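Local coordinates for protein Hsp70/Hsp90 co-chaperone CNS1 (Saccharomyces cerevisiae, PDB 6HFM) that acts, through its C-terminal domain and the rest of the chain, as a co-chaperone binding Hsp90 and Hsp70 and stimulating the ATPase of SSA1 but not of Hsp90, at residues S11-R16 with G33-E38; R16-I21 with S45-P50; M105-K108 with L112-A115; D123-E128 with V132-N137. All coordinates share one frame; numbering follows the deposited sequence.

All four contacts lie in the C-terminal domain of the co-chaperone, and three of them cluster. Interactions 1 and 2 share Arg16, have centres about 5 Å apart and alternate along the chain, so the end of helix 4-15 and the segment after it pack on strands 36-37 and 47-55, neighbours in one mixed sheet. Interaction 4, its centre about 7 Å from that of interaction 2, meets it where strands 20-21 and 134-135 pair; Asn17 and Leu125 of the magnesium site come from these two contacts. Interaction 3, a hairpin of the mixed sheet, lies about 21 Å from interaction 1 between centres but touches interaction 4. The N-terminal helix is thus joined to the mixed sheet and strand 134-135.

Interaction 1: S11-R16 with G33-E38; sequences SAMTLR and GKIRLE
The last turns of helix 4-15 and Arg16, just beyond its end, pack on the short strand 36-37 and the residue before it, with Ala12, Met13 and Arg16 meeting Ile35 and Leu37. The contact is buried and has no hydrogen bond across it. Met13 and Ile35 reach toward each other tip to tip: Met13 CE lies 3.7 Å from Ile35 CD1, with the sulfur just behind it. The Met13 chain is extended as far as SD and then bends, chi3 70°, which turns the methyl onto the isoleucine end. Leu37 splits its two methyls between different partners. Its CD1 sits 3.9 Å from the methyl of Ala12, and its CD2 lies 3.9 Å from Arg16 NH2, meeting the guanidinium obliquely. That guanidinium folds back over its own helix, where Arg16 NH1 bonds to Ala12 O at 3.2 Å with a nearly straight N-H (161°). The oxygen lies in the guanidinium plane, yet the donor stands well above the carbonyl plane. NH1 also reaches Phe43 O, and NE forms a salt bridge with Glu69, so the group is held from several directions while Leu37 packs on it. Around the contact, Leu37 also rests on Met8 and Leu9 of helix 4-15, Ile35 touches Leu47 and Tyr49 of strand 47-55, and both Met13 and Ile35 reach Leu134 of strand 134-135.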
loop_
_atom_site.group_PDB
_atom_site.type_symbol
_atom_site.label_atom_id
_atom_site.label_comp_id
_atom_site.label_asym_id
_atom_site.label_seq_id
_atom_site.Cartn_x
_atom_site.Cartn_y
_atom_site.Cartn_z
ATOM N N SER A 11 13.872 3.763 -15.219
ATOM C CA SER A 11 14.672 4.956 -14.913
ATOM C C SER A 11 13.895 5.968 -14.061
ATOM O O SER A 11 14.466 6.613 -13.175
ATOM C CB SER A 11 15.163 5.624 -16.202
ATOM O OG SER A 11 16.008 4.751 -16.940
ATOM N N ALA A 12 12.594 6.084 -14.326
ATOM C CA ALA A 12 11.715 6.972 -13.563
ATOM C C ALA A 12 11.476 6.483 -12.132
ATOM O O ALA A 12 11.372 7.292 -11.207
ATOM C CB ALA A 12 10.391 7.137 -14.284
ATOM N N MET A 13 11.378 5.164 -11.958
ATOM C CA MET A 13 11.175 4.580 -10.628
ATOM C C MET A 13 12.440 4.633 -9.761
ATOM O O MET A 13 12.330 4.857 -8.556
ATOM C CB MET A 13 10.610 3.162 -10.739
ATOM C CG MET A 13 9.151 3.139 -11.191
ATOM S SD MET A 13 8.463 1.485 -11.409
ATOM C CE MET A 13 8.379 0.920 -9.712
ATOM N N THR A 14 13.627 4.466 -10.359
ATOM C CA THR A 14 14.884 4.587 -9.617
ATOM C C THR A 14 15.109 6.036 -9.163
ATOM O O THR A 14 15.605 6.275 -8.064
ATOM C CB THR A 14 16.089 4.081 -10.442
ATOM O OG1 THR A 14 15.815 2.761 -10.931
ATOM C CG2 THR A 14 17.353 4.038 -9.592
ATOM N N LEU A 15 14.728 7.003 -10.003
ATOM C CA LEU A 15 14.798 8.421 -9.614
ATOM C C LEU A 15 13.951 8.689 -8.372
ATOM O O LEU A 15 14.354 9.440 -7.487
ATOM C CB LEU A 15 14.323 9.326 -10.755
ATOM C CG LEU A 15 14.312 10.833 -10.468
ATOM C CD1 LEU A 15 15.731 11.371 -10.335
ATOM C CD2 LEU A 15 13.551 11.568 -11.556
ATOM N N ARG A 16 12.783 8.052 -8.319
ATOM C CA ARG A 16 11.862 8.148 -7.182
ATOM C C ARG A 16 12.278 7.310 -5.950
ATOM O O ARG A 16 11.541 7.273 -4.961
ATOM C CB ARG A 16 10.459 7.728 -7.637
ATOM C CG ARG A 16 9.764 8.705 -8.580
ATOM C CD ARG A 16 8.554 8.045 -9.210
ATOM N NE ARG A 16 7.645 8.961 -9.897
ATOM C CZ ARG A 16 7.840 9.487 -11.105
ATOM N NH1 ARG A 16 8.968 9.271 -11.782
ATOM N NH2 ARG A 16 6.904 10.288 -11.624
ATOM N N GLY A 33 0.096 -6.965 -13.843
ATOM C CA GLY A 33 1.271 -6.142 -13.534
ATOM C C GLY A 33 1.160 -4.702 -14.009
ATOM O O GLY A 33 2.137 -4.134 -14.514
ATOM N N LYS A 34 -0.020 -4.111 -13.832
ATOM C CA LYS A 34 -0.304 -2.758 -14.327
ATOM C C LYS A 34 0.320 -1.684 -13.435
ATOM O O LYS A 34 -0.200 -1.367 -12.372
ATOM C CB LYS A 34 -1.812 -2.520 -14.429
ATOM C CG LYS A 34 -2.501 -3.295 -15.542
ATOM C CD LYS A 34 -3.993 -2.992 -15.550
ATOM C CE LYS A 34 -4.677 -3.506 -16.808
ATOM N NZ LYS A 34 -6.152 -3.294 -16.749
ATOM N N ILE A 35 1.451 -1.153 -13.876
ATOM C CA ILE A 35 2.087 0.019 -13.264
ATOM C C ILE A 35 2.597 0.844 -14.439
ATOM O O ILE A 35 3.134 0.284 -15.398
ATOM C CB ILE A 35 3.220 -0.366 -12.262
ATOM C CG1 ILE A 35 3.892 0.886 -11.667
ATOM C CG2 ILE A 35 4.252 -1.287 -12.903
ATOM C CD1 ILE A 35 4.779 0.603 -10.467
ATOM N N ARG A 36 2.384 2.158 -14.400
ATOM C CA ARG A 36 2.738 3.010 -15.542
ATOM C C ARG A 36 2.860 4.481 -15.172
ATOM O O ARG A 36 2.284 4.929 -14.181
ATOM C CB ARG A 36 1.691 2.862 -16.659
ATOM C CG ARG A 36 0.341 3.497 -16.361
ATOM C CD ARG A 36 -0.665 3.196 -17.465
ATOM N NE ARG A 36 -1.665 4.258 -17.584
ATOM C CZ ARG A 36 -2.677 4.458 -16.741
ATOM N NH1 ARG A 36 -2.859 3.673 -15.679
ATOM N NH2 ARG A 36 -3.523 5.462 -16.957
ATOM N N LEU A 37 3.617 5.208 -15.991
ATOM C CA LEU A 37 3.583 6.668 -16.013
ATOM C C LEU A 37 2.375 7.100 -16.832
ATOM O O LEU A 37 2.119 6.535 -17.900
ATOM C CB LEU A 37 4.858 7.225 -16.651
ATOM C CG LEU A 37 6.149 6.997 -15.858
ATOM C CD1 LEU A 37 7.378 7.199 -16.740
ATOM C CD2 LEU A 37 6.202 7.913 -14.645
ATOM N N GLU A 38 1.652 8.106 -16.342
ATOM C CA GLU A 38 0.457 8.613 -17.032
ATOM C C GLU A 38 0.782 9.009 -18.472
ATOM O O GLU A 38 0.023 8.697 -19.389
ATOM C CB GLU A 38 -0.162 9.782 -16.266
ATOM C CG GLU A 38 -1.566 10.134 -16.726
ATOM C CD GLU A 38 -2.322 11.012 -15.742
ATOM O OE1 GLU A 38 -3.572 11.009 -15.812
ATOM O OE2 GLU A 38 -1.686 11.707 -14.911
#

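Interaction 2: R16-I21 with S45-P50; sequences RNITNI and SQLIYP
The guanidinium of Arg16 meets the backbone of Ser45 at its edge, and Leu47 CB approaches it obliquely. Arg16 NH2 comes within 2.9 Å of Ser45 O, near the guanidinium plane, but the angle is too poor for a hydrogen bond, so this approach is a close polar contact. Leu47 CB lies 3.9 Å from Arg16 NE, and Leu47 CD2 is as near to Arg16 CD at 3.9 Å; the leucine thus crosses the arginine chain at a slant, near its last carbon and NE. The same CD2 methyl serves Ile18, whose CD1 meets it tip to tip at 3.5 Å, tighter than usual for two carbons. Leu47 holds CG opposite its backbone N (chi1 -175°), which brings CD2 against both Arg16 CD and Ile18 CD1. Between Arg16 and Ile18 the chain turns at Asn17, whose positive phi of 57° belongs to a Schellman motif ending helix 4-15. Asn17 is one of the two residues of the magnesium site, and its ND2 bonds to Lys126 O and Glu128 OE1. Ser45 OG is itself held by Asp42 O. Glu69 ties the two segments together from outside: OE1 pairs with Arg16 NE, while OE2 takes the N-H of Leu47. The chemistry is therefore mixed, an apolar contact through Leu47 next to a buried positive charge, which Glu69 and the carbonyls of Phe43 and Ser45 would probably help to stabilise.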
loop_
_atom_site.group_PDB
_atom_site.type_symbol
_atom_site.label_atom_id
_atom_site.label_comp_id
_atom_site.label_asym_id
_atom_site.label_seq_id
_atom_site.Cartn_x
_atom_site.Cartn_y
_atom_site.Cartn_z
ATOM N N ARG A 16 12.783 8.052 -8.319
ATOM C CA ARG A 16 11.862 8.148 -7.182
ATOM C C ARG A 16 12.278 7.310 -5.950
ATOM O O ARG A 16 11.541 7.273 -4.961
ATOM C CB ARG A 16 10.459 7.728 -7.637
ATOM C CG ARG A 16 9.764 8.705 -8.580
ATOM C CD ARG A 16 8.554 8.045 -9.210
ATOM N NE ARG A 16 7.645 8.961 -9.897
ATOM C CZ ARG A 16 7.840 9.487 -11.105
ATOM N NH1 ARG A 16 8.968 9.271 -11.782
ATOM N NH2 ARG A 16 6.904 10.288 -11.624
ATOM N N ASN A 17 13.430 6.633 -6.027
ATOM C CA ASN A 17 13.986 5.815 -4.940
ATOM C C ASN A 17 13.027 4.716 -4.462
ATOM O O ASN A 17 12.999 4.384 -3.279
ATOM C CB ASN A 17 14.422 6.710 -3.771
ATOM C CG ASN A 17 15.366 6.002 -2.811
ATOM O OD1 ASN A 17 16.177 5.174 -3.220
ATOM N ND2 ASN A 17 15.250 6.319 -1.525
ATOM N N ILE A 18 12.273 4.136 -5.395
ATOM C CA ILE A 18 11.262 3.122 -5.049
ATOM C C ILE A 18 11.929 1.754 -4.868
ATOM O O ILE A 18 12.658 1.274 -5.747
ATOM C CB ILE A 18 10.138 3.035 -6.110
ATOM C CG1 ILE A 18 9.310 4.320 -6.093
ATOM C CG2 ILE A 18 9.213 1.839 -5.853
ATOM C CD1 ILE A 18 8.429 4.514 -7.305
ATOM N N THR A 19 11.677 1.144 -3.718
ATOM C CA THR A 19 12.070 -0.236 -3.445
ATOM C C THR A 19 10.897 -1.142 -3.833
ATOM O O THR A 19 9.771 -0.879 -3.429
ATOM C CB THR A 19 12.372 -0.408 -1.940
ATOM O OG1 THR A 19 13.356 0.551 -1.534
ATOM C CG2 THR A 19 12.872 -1.811 -1.626
ATOM N N ASN A 20 11.160 -2.189 -4.619
ATOM C CA ASN A 20 10.128 -3.190 -4.942
ATOM C C ASN A 20 10.535 -4.558 -4.409
ATOM O O ASN A 20 11.648 -5.025 -4.660
ATOM C CB ASN A 20 9.864 -3.289 -6.449
ATOM C CG ASN A 20 8.728 -4.248 -6.778
ATOM O OD1 ASN A 20 7.671 -4.222 -6.138
ATOM N ND2 ASN A 20 8.942 -5.108 -7.771
ATOM N N ILE A 21 9.613 -5.195 -3.687
ATOM C CA ILE A 21 9.822 -6.534 -3.145
ATOM C C ILE A 21 8.883 -7.500 -3.867
ATOM O O ILE A 21 7.667 -7.322 -3.834
ATOM C CB ILE A 21 9.529 -6.578 -1.624
ATOM C CG1 ILE A 21 10.473 -5.642 -0.839
ATOM C CG2 ILE A 21 9.622 -8.005 -1.079
ATOM C CD1 ILE A 21 11.950 -5.933 -0.970
ATOM N N SER A 45 5.533 12.841 -15.175
ATOM C CA SER A 45 4.096 12.587 -15.105
ATOM C C SER A 45 3.806 11.654 -13.935
ATOM O O SER A 45 4.720 11.052 -13.359
ATOM C CB SER A 45 3.560 12.027 -16.428
ATOM O OG SER A 45 4.038 10.730 -16.714
ATOM N N GLN A 46 2.535 11.555 -13.567
ATOM C CA GLN A 46 2.157 10.799 -12.374
ATOM C C GLN A 46 2.355 9.302 -12.582
ATOM O O GLN A 46 1.837 8.727 -13.537
ATOM C CB GLN A 46 0.709 11.086 -11.976
ATOM C CG GLN A 46 0.476 12.527 -11.562
ATOM C CD GLN A 46 -0.989 12.860 -11.361
ATOM O OE1 GLN A 46 -1.747 12.079 -10.778
ATOM N NE2 GLN A 46 -1.396 14.038 -11.835
ATOM N N LEU A 47 3.143 8.696 -11.700
ATOM C CA LEU A 47 3.244 7.245 -11.595
ATOM C C LEU A 47 1.956 6.698 -10.981
ATOM O O LEU A 47 1.483 7.201 -9.961
ATOM C CB LEU A 47 4.451 6.858 -10.745
ATOM C CG LEU A 47 4.785 5.370 -10.627
ATOM C CD1 LEU A 47 5.093 4.738 -11.976
ATOM C CD2 LEU A 47 5.950 5.163 -9.668
ATOM N N ILE A 48 1.400 5.669 -11.616
ATOM C CA ILE A 48 0.121 5.076 -11.221
ATOM C C ILE A 48 0.364 3.591 -10.935
ATOM O O ILE A 48 0.890 2.878 -11.794
ATOM C CB ILE A 48 -0.923 5.232 -12.343
ATOM C CG1 ILE A 48 -1.191 6.717 -12.623
ATOM C CG2 ILE A 48 -2.233 4.552 -11.970
ATOM C CD1 ILE A 48 -1.846 6.992 -13.960
ATOM N N TYR A 49 -0.026 3.137 -9.741
ATOM C CA TYR A 49 0.129 1.726 -9.347
ATOM C C TYR A 49 -1.145 1.199 -8.683
ATOM O O TYR A 49 -1.942 1.985 -8.171
ATOM C CB TYR A 49 1.348 1.498 -8.432
ATOM C CG TYR A 49 1.855 2.690 -7.630
ATOM C CD1 TYR A 49 1.032 3.361 -6.737
ATOM C CD2 TYR A 49 3.189 3.117 -7.742
ATOM C CE1 TYR A 49 1.496 4.446 -6.003
ATOM C CE2 TYR A 49 3.662 4.192 -7.004
ATOM C CZ TYR A 49 2.813 4.855 -6.136
ATOM O OH TYR A 49 3.279 5.919 -5.395
ATOM N N PRO A 50 -1.338 -0.135 -8.684
ATOM C CA PRO A 50 -2.472 -0.695 -7.964
ATOM C C PRO A 50 -2.252 -0.644 -6.453
ATOM O O PRO A 50 -1.127 -0.423 -5.990
ATOM C CB PRO A 50 -2.520 -2.157 -8.452
ATOM C CG PRO A 50 -1.445 -2.298 -9.481
ATOM C CD PRO A 50 -0.473 -1.201 -9.205
#

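Interaction 3: M105-K108 with L112-A115; sequences METK and LIKA
Met105 and Ile113 form the tight part of this antiparallel hairpin, a hydrogen-bonded pair joined in both directions. Ile113 N bonds to Met105 O at 2.9 Å, and Met105 N bonds to Ile113 O at 3.0 Å. Leu112 CA adds a weaker CA-H...O contact to Met105 O at 3.4 Å, and Leu112 CD2 lies near the same oxygen. Ile113 CG2, set between the backbone N and the carbonyl carbon, also comes within 3.6 Å of Met105 O. Contacts between side chains are looser. Met105 SD is 4.1 Å from Ala115 CB, and Thr107 CG2 meets Ile113 CG2 at 4.1 Å, the two chains crossing at about a right angle. Toward the turn, Thr107 OG1 makes a weak hydrogen bond to Gly111 N, and Lys108, like Lys114 on the other strand, is exposed. Glu106, paired with Leu112, turns its carboxylate to Lys140, Arg164 and Arg165. Strand 101-106 also pairs with strand 139-145, where Met105 touches Ile141 and Glu106 touches Tyr142; Leu112 packs on Trp156, beyond helix 146-155.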
loop_
_atom_site.group_PDB
_atom_site.type_symbol
_atom_site.label_atom_id
_atom_site.label_comp_id
_atom_site.label_asym_id
_atom_site.label_seq_id
_atom_site.Cartn_x
_atom_site.Cartn_y
_atom_site.Cartn_z
ATOM N N MET A 105 2.006 0.383 6.950
ATOM C CA MET A 105 2.675 -0.205 5.798
ATOM C C MET A 105 3.899 -0.976 6.265
ATOM O O MET A 105 4.531 -0.609 7.260
ATOM C CB MET A 105 3.081 0.882 4.801
ATOM C CG MET A 105 1.880 1.620 4.217
ATOM S SD MET A 105 2.259 2.974 3.082
ATOM C CE MET A 105 2.689 2.049 1.617
ATOM N N GLU A 106 4.214 -2.048 5.544
ATOM C CA GLU A 106 5.368 -2.882 5.850
ATOM C C GLU A 106 6.648 -2.203 5.354
ATOM O O GLU A 106 6.655 -1.588 4.281
ATOM C CB GLU A 106 5.197 -4.259 5.207
ATOM C CG GLU A 106 6.263 -5.280 5.575
ATOM C CD GLU A 106 6.014 -6.658 4.975
ATOM O OE1 GLU A 106 4.847 -6.996 4.656
ATOM O OE2 GLU A 106 6.993 -7.423 4.844
ATOM N N THR A 107 7.728 -2.317 6.128
ATOM C CA THR A 107 9.029 -1.758 5.742
ATOM C C THR A 107 9.923 -2.841 5.139
ATOM O O THR A 107 9.598 -4.028 5.191
ATOM C CB THR A 107 9.750 -1.115 6.946
ATOM O OG1 THR A 107 10.033 -2.114 7.934
ATOM C CG2 THR A 107 8.907 -0.017 7.565
ATOM N N LYS A 108 11.061 -2.443 4.579
ATOM C CA LYS A 108 11.996 -3.414 4.004
ATOM C C LYS A 108 12.480 -4.421 5.058
ATOM O O LYS A 108 12.699 -5.585 4.743
ATOM C CB LYS A 108 13.194 -2.722 3.337
ATOM C CG LYS A 108 13.993 -3.668 2.445
ATOM C CD LYS A 108 15.149 -2.985 1.738
ATOM C CE LYS A 108 15.996 -4.004 0.993
ATOM N NZ LYS A 108 17.165 -3.370 0.323
ATOM N N LEU A 112 6.557 -2.674 10.728
ATOM C CA LEU A 112 5.427 -1.823 10.349
ATOM C C LEU A 112 5.665 -0.363 10.707
ATOM O O LEU A 112 6.219 -0.058 11.758
ATOM C CB LEU A 112 4.155 -2.285 11.057
ATOM C CG LEU A 112 3.600 -3.652 10.675
ATOM C CD1 LEU A 112 2.547 -4.064 11.690
ATOM C CD2 LEU A 112 3.028 -3.632 9.272
ATOM N N ILE A 113 5.223 0.538 9.831
ATOM C CA ILE A 113 5.241 1.977 10.112
ATOM C C ILE A 113 3.829 2.530 9.979
ATOM O O ILE A 113 3.080 2.117 9.094
ATOM C CB ILE A 113 6.229 2.740 9.193
ATOM C CG1 ILE A 113 6.404 4.181 9.683
ATOM C CG2 ILE A 113 5.799 2.714 7.726
ATOM C CD1 ILE A 113 7.648 4.837 9.152
ATOM N N LYS A 114 3.471 3.451 10.869
ATOM C CA LYS A 114 2.241 4.221 10.743
ATOM C C LYS A 114 2.443 5.249 9.622
ATOM O O LYS A 114 3.345 6.082 9.699
ATOM C CB LYS A 114 1.914 4.918 12.069
ATOM C CG LYS A 114 0.511 5.502 12.136
ATOM C CD LYS A 114 0.255 6.226 13.453
ATOM C CE LYS A 114 1.002 7.553 13.563
ATOM N NZ LYS A 114 0.619 8.546 12.519
ATOM N N ALA A 115 1.630 5.156 8.574
ATOM C CA ALA A 115 1.681 6.084 7.444
ATOM C C ALA A 115 0.908 7.354 7.772
ATOM O O ALA A 115 -0.300 7.299 8.012
ATOM C CB ALA A 115 1.110 5.431 6.198
#

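Interaction 4: D123-E128 with V132-N137; sequences DILKKE and VPLFDN
Apolar contacts join Ile124 and Leu125, at the end of helix 121-126, to Val132 and Leu134. Ile124 CG2 presses on the branch of Val132, 3.7 Å from CG1 and nearly as close to CB; lying opposite the backbone N of Ile124, CG2 is the branch that meets Val132, while CG1 leads away. Leu125 divides its two methyls: CD1 meets Leu134 CD2 at 3.7 Å, the chains crossing at about a right angle, while CD2 comes within 3.2 Å of Val132 O, a close methyl-to-carbonyl approach. No direct hydrogen bond links the segments, and water supplies the polar connection. Water 1 accepts the N-H of Val132 at 2.9 Å and lies 2.9 Å from Ile124 O and 2.7 Å from Lys127 O. It can donate to these two carbonyls, but with further acceptors elsewhere in reach not all can be served at once. Water 2 donates to both Leu125 O and Val132 O, each at 2.8 Å from it, and so bridges two carbonyls that could not bond to each other. The waters thus tie carbonyls of the helix's last turn and of Lys127, the first residue beyond it, to the backbone of Val132. The arrangement is a helix-loop-strand connection within the Wheel domain: Leu134 pairs through its backbone with Thr19 and Ile21, Leu125 and Leu134 both touch Tyr49 of strand 47-55, and Leu125 belongs, with Asn17, to the magnesium site seen in the crystal.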
loop_
_atom_site.group_PDB
_atom_site.type_symbol
_atom_site.label_atom_id
_atom_site.label_comp_id
_atom_site.label_asym_id
_atom_site.label_seq_id
_atom_site.Cartn_x
_atom_site.Cartn_y
_atom_site.Cartn_z
ATOM N N ASP A 123 5.875 10.590 -1.562
ATOM C CA ASP A 123 6.788 10.963 -0.478
ATOM C C ASP A 123 7.142 9.788 0.436
ATOM O O ASP A 123 8.293 9.663 0.850
ATOM C CB ASP A 123 6.235 12.152 0.319
ATOM C CG ASP A 123 6.308 13.475 -0.462
ATOM O OD1 ASP A 123 6.866 13.511 -1.585
ATOM O OD2 ASP A 123 5.825 14.496 0.061
ATOM N N ILE A 124 6.172 8.915 0.721
ATOM C CA ILE A 124 6.433 7.713 1.532
ATOM C C ILE A 124 7.427 6.767 0.850
ATOM O O ILE A 124 8.361 6.285 1.486
ATOM C CB ILE A 124 5.119 6.969 1.876
ATOM C CG1 ILE A 124 4.286 7.820 2.839
ATOM C CG2 ILE A 124 5.393 5.591 2.491
ATOM C CD1 ILE A 124 2.844 7.382 2.965
ATOM N N LEU A 125 7.230 6.517 -0.441
ATOM C CA LEU A 125 8.098 5.591 -1.182
ATOM C C LEU A 125 9.491 6.167 -1.480
ATOM O O LEU A 125 10.426 5.395 -1.695
ATOM C CB LEU A 125 7.429 5.142 -2.492
ATOM C CG LEU A 125 6.075 4.412 -2.418
ATOM C CD1 LEU A 125 5.557 4.096 -3.815
ATOM C CD2 LEU A 125 6.147 3.147 -1.587
ATOM N N LYS A 126 9.630 7.499 -1.484
ATOM C CA LYS A 126 10.913 8.150 -1.819
ATOM C C LYS A 126 11.944 8.153 -0.683
ATOM O O LYS A 126 13.154 8.180 -0.949
ATOM C CB LYS A 126 10.685 9.588 -2.321
ATOM C CG LYS A 126 11.949 10.264 -2.852
ATOM C CD LYS A 126 11.648 11.526 -3.645
ATOM C CE LYS A 126 12.927 12.178 -4.153
ATOM N NZ LYS A 126 13.619 11.360 -5.192
ATOM N N LYS A 127 11.485 8.140 0.565
ATOM C CA LYS A 127 12.398 8.241 1.720
ATOM C C LYS A 127 13.392 7.079 1.762
ATOM O O LYS A 127 13.013 5.929 1.544
ATOM C CB LYS A 127 11.609 8.270 3.028
ATOM C CG LYS A 127 10.792 9.529 3.238
ATOM C CD LYS A 127 10.094 9.521 4.590
ATOM C CE LYS A 127 9.080 10.649 4.698
ATOM N NZ LYS A 127 8.207 10.493 5.892
ATOM N N GLU A 128 14.663 7.387 2.026
ATOM C CA GLU A 128 15.689 6.349 2.157
ATOM C C GLU A 128 15.481 5.582 3.463
ATOM O O GLU A 128 15.614 4.362 3.491
ATOM C CB GLU A 128 17.101 6.954 2.081
ATOM C CG GLU A 128 18.261 5.956 2.148
ATOM C CD GLU A 128 18.251 4.897 1.048
ATOM O OE1 GLU A 128 17.679 5.134 -0.038
ATOM O OE2 GLU A 128 18.836 3.816 1.272
ATOM N N VAL A 132 10.057 2.073 2.780
ATOM C CA VAL A 132 8.710 1.502 2.636
ATOM C C VAL A 132 8.536 1.050 1.178
ATOM O O VAL A 132 8.392 1.904 0.292
ATOM C CB VAL A 132 7.627 2.541 3.007
ATOM C CG1 VAL A 132 6.222 1.995 2.778
ATOM C CG2 VAL A 132 7.792 2.979 4.460
ATOM N N PRO A 133 8.541 -0.280 0.917
ATOM C CA PRO A 133 8.482 -0.746 -0.477
ATOM C C PRO A 133 7.097 -0.911 -1.098
ATOM O O PRO A 133 6.085 -1.027 -0.395
ATOM C CB PRO A 133 9.162 -2.132 -0.422
ATOM C CG PRO A 133 9.700 -2.283 0.950
ATOM C CD PRO A 133 8.889 -1.391 1.823
ATOM N N LEU A 134 7.082 -0.950 -2.430
ATOM C CA LEU A 134 6.030 -1.628 -3.170
ATOM C C LEU A 134 6.226 -3.139 -3.016
ATOM O O LEU A 134 7.353 -3.623 -2.838
ATOM C CB LEU A 134 6.062 -1.254 -4.657
ATOM C CG LEU A 134 5.776 0.199 -5.050
ATOM C CD1 LEU A 134 5.925 0.356 -6.556
ATOM C CD2 LEU A 134 4.392 0.626 -4.601
ATOM N N PHE A 135 5.111 -3.867 -3.071
ATOM C CA PHE A 135 5.112 -5.323 -3.094
ATOM C C PHE A 135 4.487 -5.755 -4.415
ATOM O O PHE A 135 3.336 -5.424 -4.690
ATOM C CB PHE A 135 4.376 -5.884 -1.869
ATOM C CG PHE A 135 5.168 -5.753 -0.596
ATOM C CD1 PHE A 135 5.994 -6.784 -0.163
ATOM C CD2 PHE A 135 5.140 -4.574 0.140
ATOM C CE1 PHE A 135 6.757 -6.650 0.991
ATOM C CE2 PHE A 135 5.903 -4.435 1.287
ATOM C CZ PHE A 135 6.715 -5.474 1.713
ATOM N N ASP A 136 5.272 -6.441 -5.255
ATOM C CA ASP A 136 4.826 -6.867 -6.587
ATOM C C ASP A 136 4.334 -5.672 -7.422
ATOM O O ASP A 136 3.315 -5.750 -8.110
ATOM C CB ASP A 136 3.753 -7.954 -6.443
ATOM C CG ASP A 136 4.209 -9.087 -5.549
ATOM O OD1 ASP A 136 5.176 -9.782 -5.934
ATOM O OD2 ASP A 136 3.612 -9.278 -4.465
ATOM N N ASN A 137 5.082 -4.570 -7.335
ATOM C CA ASN A 137 4.787 -3.317 -8.048
ATOM C C ASN A 137 3.406 -2.741 -7.735
ATOM O O ASN A 137 2.765 -2.126 -8.587
ATOM C CB ASN A 137 5.017 -3.472 -9.572
ATOM C CG ASN A 137 6.466 -3.246 -9.982
ATOM O OD1 ASN A 137 7.227 -2.529 -9.320
ATOM N ND2 ASN A 137 6.846 -3.847 -11.097
HETATM O O HOH W 1 10.651 4.549 1.372
HETATM O O HOH W 2 10.206 2.607 -1.740
#